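Local coordinates for Glyco_hydro_cc domain-containing protein (Blastomyces gilchristii, PDB 6UB0) that probably hydrolyses beta-1,3-glucan of the curdlan type from the chain end, as an exo-acting glycoside hydrolase of family GH128 with a TIM-barrel catalytic core, at residues S54-A59 / Q94-P99; G148-F153 / L190-P195. All coordinates share one frame; numbering follows the deposited sequence.

Interaction 1 of 2, residues S54-A59 / Q94-P99; sequences SWNADA and QKYMNP
Y96 and M97, on the segment 94-99 of the TIM-barrel core, meet the indole of W55, which helix 52-64 sends across to them. The CB of W55 points toward segment 94-99, and with CG anti to the backbone N (chi1 -179°) the indole edge comes to the Y96 carbonyl. Along 94-99, Y96 comes first. Its carbonyl O lies at the indole edge, in the ring plane, and accepts a weak hydrogen bond from W55 NE1 at 2.7 Å; the angle at the hydrogen, 128°, is well short of straight. Tryptophan suits this place because one side chain brings both a large apolar surface and an N-H for a backbone carbonyl. The Y96 side chain slides past the indole in the opposite direction, its CB 3.6 Å from W55 CD1, and its ring stacks on Y52. At the edge of the phenol ring the amide of the exposed N56 comes up, the two planes 48° apart. M97 follows, a flexible thioether bent at chi2 and chi3 that runs at about a right angle to the indole. This Met-aromatic contact is oblique: M97 SD sits 3.5 Å from W55 CZ2.

Interaction 2 of 2, residues G148-F153 / L190-P195; sequences GNVDDF and LKEVLP
The F153 phenyl ring is met obliquely by V193 CG1, which lies 3.9 Å from F153 CD2, while V193 CB is the same distance from F153 CE2. The branched valine thus meets two neighbouring ring carbons, the two side chains crossing at about a right angle. Elsewhere the phenyl meets the indole of W143, with the planes at about 75°. The CB of F153 points toward segment 190-195, and CG anti to the backbone N (chi1 174°) carries the ring on, as befits a large apolar group in a buried position. The carboxylate of E192 lies at the exposed margin and forms a salt bridge through OE2 with K154.

One turn before F153, V150 brings its CG1 methyl to two residues of the partner helix. It rests 3.5 Å from E192 CG and 4.0 Å from V193 CG1, crossing each side chain at a slant. E192 serves here with its methylene part: CG packs against the valine, and the bend at chi2 (67°) turns the carboxylate to its lysine. Short, beta-branched valines suit the middle of this apolar contact, where two helices approach with their CA atoms 7.7 Å apart at V150 and V193.

The contact joins the first turn of helix 150-166 to the middle of helix 183-199, two helices flanking strand 172-180 in the chain order of the TIM barrel. V193 also touches F177 of that strand; V150 touches F189, just before segment 190-195, and F153 touches L197, shortly after it.

How the interactions relate
Both interactions join successive helices of the barrel's outer layer, yet they lie on opposite sides of the chain's centre, with centres 35 Å apart and nearest atoms about 22 Å apart. They follow in series along the chain, interaction 1 closing before interaction 2 opens. Neither touches the bound sugar: the W55 side chain is about 13 Å from a bound beta-D-glucopyranose, and that of F153 about 12 Å from a bound alpha-D-glucopyranose. Pocket residues are nonetheless near both in sequence: W47 and R50 precede segment 54-59 and N74, E75 and Q81 lie between the segments of interaction 1, while H142 and H144 precede segment 148-153 and E176 lies between those of interaction 2.

Interaction 1 of 2, residues S54-A59 / Q94-P99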
# COMPACT_ATOMS: atom_id res chain seq x y z
N SER A 54 -14.01 -12.74 -8.41
CA SER A 54 -14.96 -12.05 -7.49
C SER A 54 -14.82 -10.52 -7.57
O SER A 54 -15.65 -9.80 -6.98
CB SER A 54 -14.79 -12.55 -6.08
OG SER A 54 -13.58 -12.09 -5.53
N TRP A 55 -13.80 -10.03 -8.26
CA TRP A 55 -13.42 -8.59 -8.22
C TRP A 55 -14.61 -7.69 -8.56
O TRP A 55 -14.81 -6.68 -7.88
CB TRP A 55 -12.26 -8.33 -9.16
CG TRP A 55 -11.84 -6.91 -9.12
CD1 TRP A 55 -11.77 -6.03 -10.15
CD2 TRP A 55 -11.46 -6.19 -7.94
NE1 TRP A 55 -11.39 -4.80 -9.70
CE2 TRP A 55 -11.13 -4.88 -8.36
CE3 TRP A 55 -11.31 -6.54 -6.59
CZ2 TRP A 55 -10.66 -3.92 -7.47
CZ3 TRP A 55 -10.87 -5.58 -5.71
CH2 TRP A 55 -10.55 -4.29 -6.14
N ASN A 56 -15.37 -8.01 -9.60
CA ASN A 56 -16.55 -7.17 -9.94
C ASN A 56 -17.32 -6.95 -8.62
O ASN A 56 -17.55 -5.73 -8.25
CB ASN A 56 -17.24 -7.86 -11.11
CG ASN A 56 -16.09 -8.40 -11.93
OD1 ASN A 56 -15.58 -9.51 -11.66
ND2 ASN A 56 -15.51 -7.52 -12.72
N ALA A 57 -17.77 -8.09 -8.06
CA ALA A 57 -18.69 -8.18 -6.91
C ALA A 57 -18.04 -7.47 -5.74
O ALA A 57 -18.72 -6.72 -5.05
CB ALA A 57 -18.98 -9.62 -6.58
N ASP A 58 -16.73 -7.69 -5.56
CA ASP A 58 -16.00 -7.17 -4.37
C ASP A 58 -15.90 -5.65 -4.48
O ASP A 58 -16.26 -4.99 -3.50
CB ASP A 58 -14.63 -7.84 -4.25
CG ASP A 58 -14.65 -9.35 -4.10
OD1 ASP A 58 -15.48 -9.87 -3.33
OD2 ASP A 58 -13.75 -10.00 -4.69
N ALA A 59 -15.50 -5.10 -5.64
CA ALA A 59 -15.46 -3.64 -5.88
C ALA A 59 -16.87 -3.04 -5.60
O ALA A 59 -16.99 -1.92 -5.03
CB ALA A 59 -14.96 -3.34 -7.28
N GLN A 94 -6.47 -2.63 -16.96
CA GLN A 94 -7.39 -1.95 -17.90
C GLN A 94 -8.74 -2.64 -17.82
O GLN A 94 -9.75 -1.91 -17.79
CB GLN A 94 -6.84 -1.96 -19.32
CG GLN A 94 -5.92 -0.78 -19.52
CD GLN A 94 -5.34 -0.82 -20.90
OE1 GLN A 94 -6.01 -0.52 -21.88
NE2 GLN A 94 -4.08 -1.17 -20.97
N LYS A 95 -8.72 -3.97 -17.78
CA LYS A 95 -9.93 -4.82 -17.71
C LYS A 95 -10.67 -4.66 -16.38
O LYS A 95 -11.89 -4.48 -16.43
CB LYS A 95 -9.63 -6.30 -17.95
CG LYS A 95 -10.84 -7.22 -17.94
CD LYS A 95 -10.56 -8.58 -18.62
CE LYS A 95 -11.33 -9.73 -17.99
NZ LYS A 95 -12.69 -9.91 -18.56
N TYR A 96 -9.98 -4.79 -15.24
CA TYR A 96 -10.60 -5.11 -13.93
C TYR A 96 -10.63 -3.87 -13.02
O TYR A 96 -11.51 -3.80 -12.16
CB TYR A 96 -9.88 -6.29 -13.26
CG TYR A 96 -10.25 -7.65 -13.79
CD1 TYR A 96 -11.49 -8.20 -13.52
CD2 TYR A 96 -9.33 -8.42 -14.50
CE1 TYR A 96 -11.84 -9.46 -13.98
CE2 TYR A 96 -9.66 -9.70 -14.96
CZ TYR A 96 -10.92 -10.22 -14.70
OH TYR A 96 -11.31 -11.46 -15.17
N MET A 97 -9.72 -2.91 -13.21
CA MET A 97 -9.66 -1.66 -12.41
C MET A 97 -10.31 -0.45 -13.14
O MET A 97 -11.14 0.25 -12.49
CB MET A 97 -8.21 -1.38 -12.04
CG MET A 97 -7.55 -2.58 -11.33
SD MET A 97 -8.04 -2.82 -9.59
CE MET A 97 -7.61 -1.23 -8.87
N ASN A 98 -9.86 -0.10 -14.36
CA ASN A 98 -10.31 1.12 -15.11
C ASN A 98 -11.82 1.35 -15.02
O ASN A 98 -12.26 2.49 -15.09
CB ASN A 98 -9.99 1.06 -16.61
CG ASN A 98 -8.64 1.66 -16.95
OD1 ASN A 98 -7.77 1.73 -16.09
ND2 ASN A 98 -8.45 2.08 -18.19
N PRO A 99 -12.65 0.29 -15.08
CA PRO A 99 -14.11 0.39 -14.95
C PRO A 99 -14.67 1.12 -13.73
O PRO A 99 -15.74 1.58 -13.84
CB PRO A 99 -14.59 -1.06 -14.81
CG PRO A 99 -13.35 -1.94 -15.01
CD PRO A 99 -12.27 -1.05 -15.58

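Interaction 2 of 2, residues G148-F153 / L190-P195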
# COMPACT_ATOMS: atom_id res chain seq x y z
N GLY A 148 18.82 0.64 9.48
CA GLY A 148 19.91 1.61 9.21
C GLY A 148 20.03 1.94 7.74
O GLY A 148 20.77 2.88 7.40
N ASN A 149 19.32 1.21 6.87
CA ASN A 149 19.20 1.51 5.42
C ASN A 149 18.08 2.53 5.17
O ASN A 149 17.37 2.39 4.19
CB ASN A 149 18.99 0.24 4.60
CG ASN A 149 20.23 -0.63 4.54
OD1 ASN A 149 21.19 -0.41 5.29
ND2 ASN A 149 20.22 -1.62 3.68
N VAL A 150 17.99 3.56 6.00
CA VAL A 150 16.91 4.59 5.98
C VAL A 150 17.05 5.46 4.73
O VAL A 150 16.02 5.85 4.16
CB VAL A 150 16.97 5.51 7.21
CG1 VAL A 150 15.95 6.63 7.08
CG2 VAL A 150 16.80 4.74 8.50
N ASP A 151 18.27 5.86 4.38
CA ASP A 151 18.44 6.74 3.21
C ASP A 151 17.73 6.07 2.00
O ASP A 151 17.05 6.69 1.10
CB ASP A 151 19.92 6.99 2.90
CG ASP A 151 20.68 7.13 4.20
OD1 ASP A 151 20.51 8.19 4.81
OD2 ASP A 151 21.35 6.13 4.62
N ASP A 152 18.11 4.78 1.80
CA ASP A 152 17.67 4.00 0.62
C ASP A 152 16.13 4.04 0.62
O ASP A 152 15.55 4.21 -0.48
CB ASP A 152 18.26 2.59 0.62
CG ASP A 152 17.65 1.68 -0.43
OD1 ASP A 152 17.80 1.98 -1.64
OD2 ASP A 152 17.05 0.66 -0.04
N PHE A 153 15.52 3.94 1.79
CA PHE A 153 14.04 4.08 1.93
C PHE A 153 13.61 5.33 1.14
O PHE A 153 12.87 5.22 0.16
CB PHE A 153 13.58 4.07 3.39
CG PHE A 153 12.10 4.34 3.52
CD1 PHE A 153 11.15 3.37 3.20
CD2 PHE A 153 11.65 5.61 3.86
CE1 PHE A 153 9.79 3.65 3.28
CE2 PHE A 153 10.29 5.89 3.94
CZ PHE A 153 9.37 4.91 3.66
N LEU A 190 11.19 4.48 12.62
CA LEU A 190 9.86 5.15 12.53
C LEU A 190 9.99 6.63 12.92
O LEU A 190 9.32 7.51 12.31
CB LEU A 190 8.84 4.42 13.42
CG LEU A 190 8.38 3.05 12.91
CD1 LEU A 190 7.61 2.30 13.98
CD2 LEU A 190 7.56 3.20 11.63
N LYS A 191 10.85 6.92 13.90
CA LYS A 191 11.13 8.33 14.30
C LYS A 191 11.68 9.16 13.13
O LYS A 191 11.38 10.38 13.12
CB LYS A 191 12.15 8.39 15.44
CG LYS A 191 11.67 7.75 16.72
CD LYS A 191 12.47 8.18 17.93
CE LYS A 191 11.88 7.67 19.23
NZ LYS A 191 11.86 8.75 20.24
N GLU A 192 12.45 8.57 12.21
CA GLU A 192 13.04 9.28 11.05
C GLU A 192 12.01 9.37 9.91
O GLU A 192 11.76 10.49 9.39
CB GLU A 192 14.33 8.54 10.66
CG GLU A 192 15.03 9.04 9.40
CD GLU A 192 15.64 10.43 9.43
OE1 GLU A 192 16.11 10.84 10.51
OE2 GLU A 192 15.65 11.08 8.37
N VAL A 193 11.38 8.25 9.55
CA VAL A 193 10.55 8.17 8.30
C VAL A 193 9.13 8.73 8.53
O VAL A 193 8.57 9.38 7.61
CB VAL A 193 10.58 6.74 7.75
CG1 VAL A 193 12.02 6.23 7.70
CG2 VAL A 193 9.71 5.76 8.53
N LEU A 194 8.53 8.57 9.72
CA LEU A 194 7.10 8.99 9.86
C LEU A 194 6.91 10.49 9.62
O LEU A 194 6.03 10.92 8.87
CB LEU A 194 6.54 8.54 11.22
CG LEU A 194 6.19 7.05 11.34
CD1 LEU A 194 5.51 6.71 12.66
CD2 LEU A 194 5.31 6.60 10.17
N PRO A 195 7.74 11.37 10.22
CA PRO A 195 7.63 12.80 9.94
C PRO A 195 7.87 13.10 8.44
O PRO A 195 7.11 13.85 7.84
CB PRO A 195 8.71 13.44 10.83
CG PRO A 195 9.11 12.38 11.83
CD PRO A 195 8.82 11.05 11.17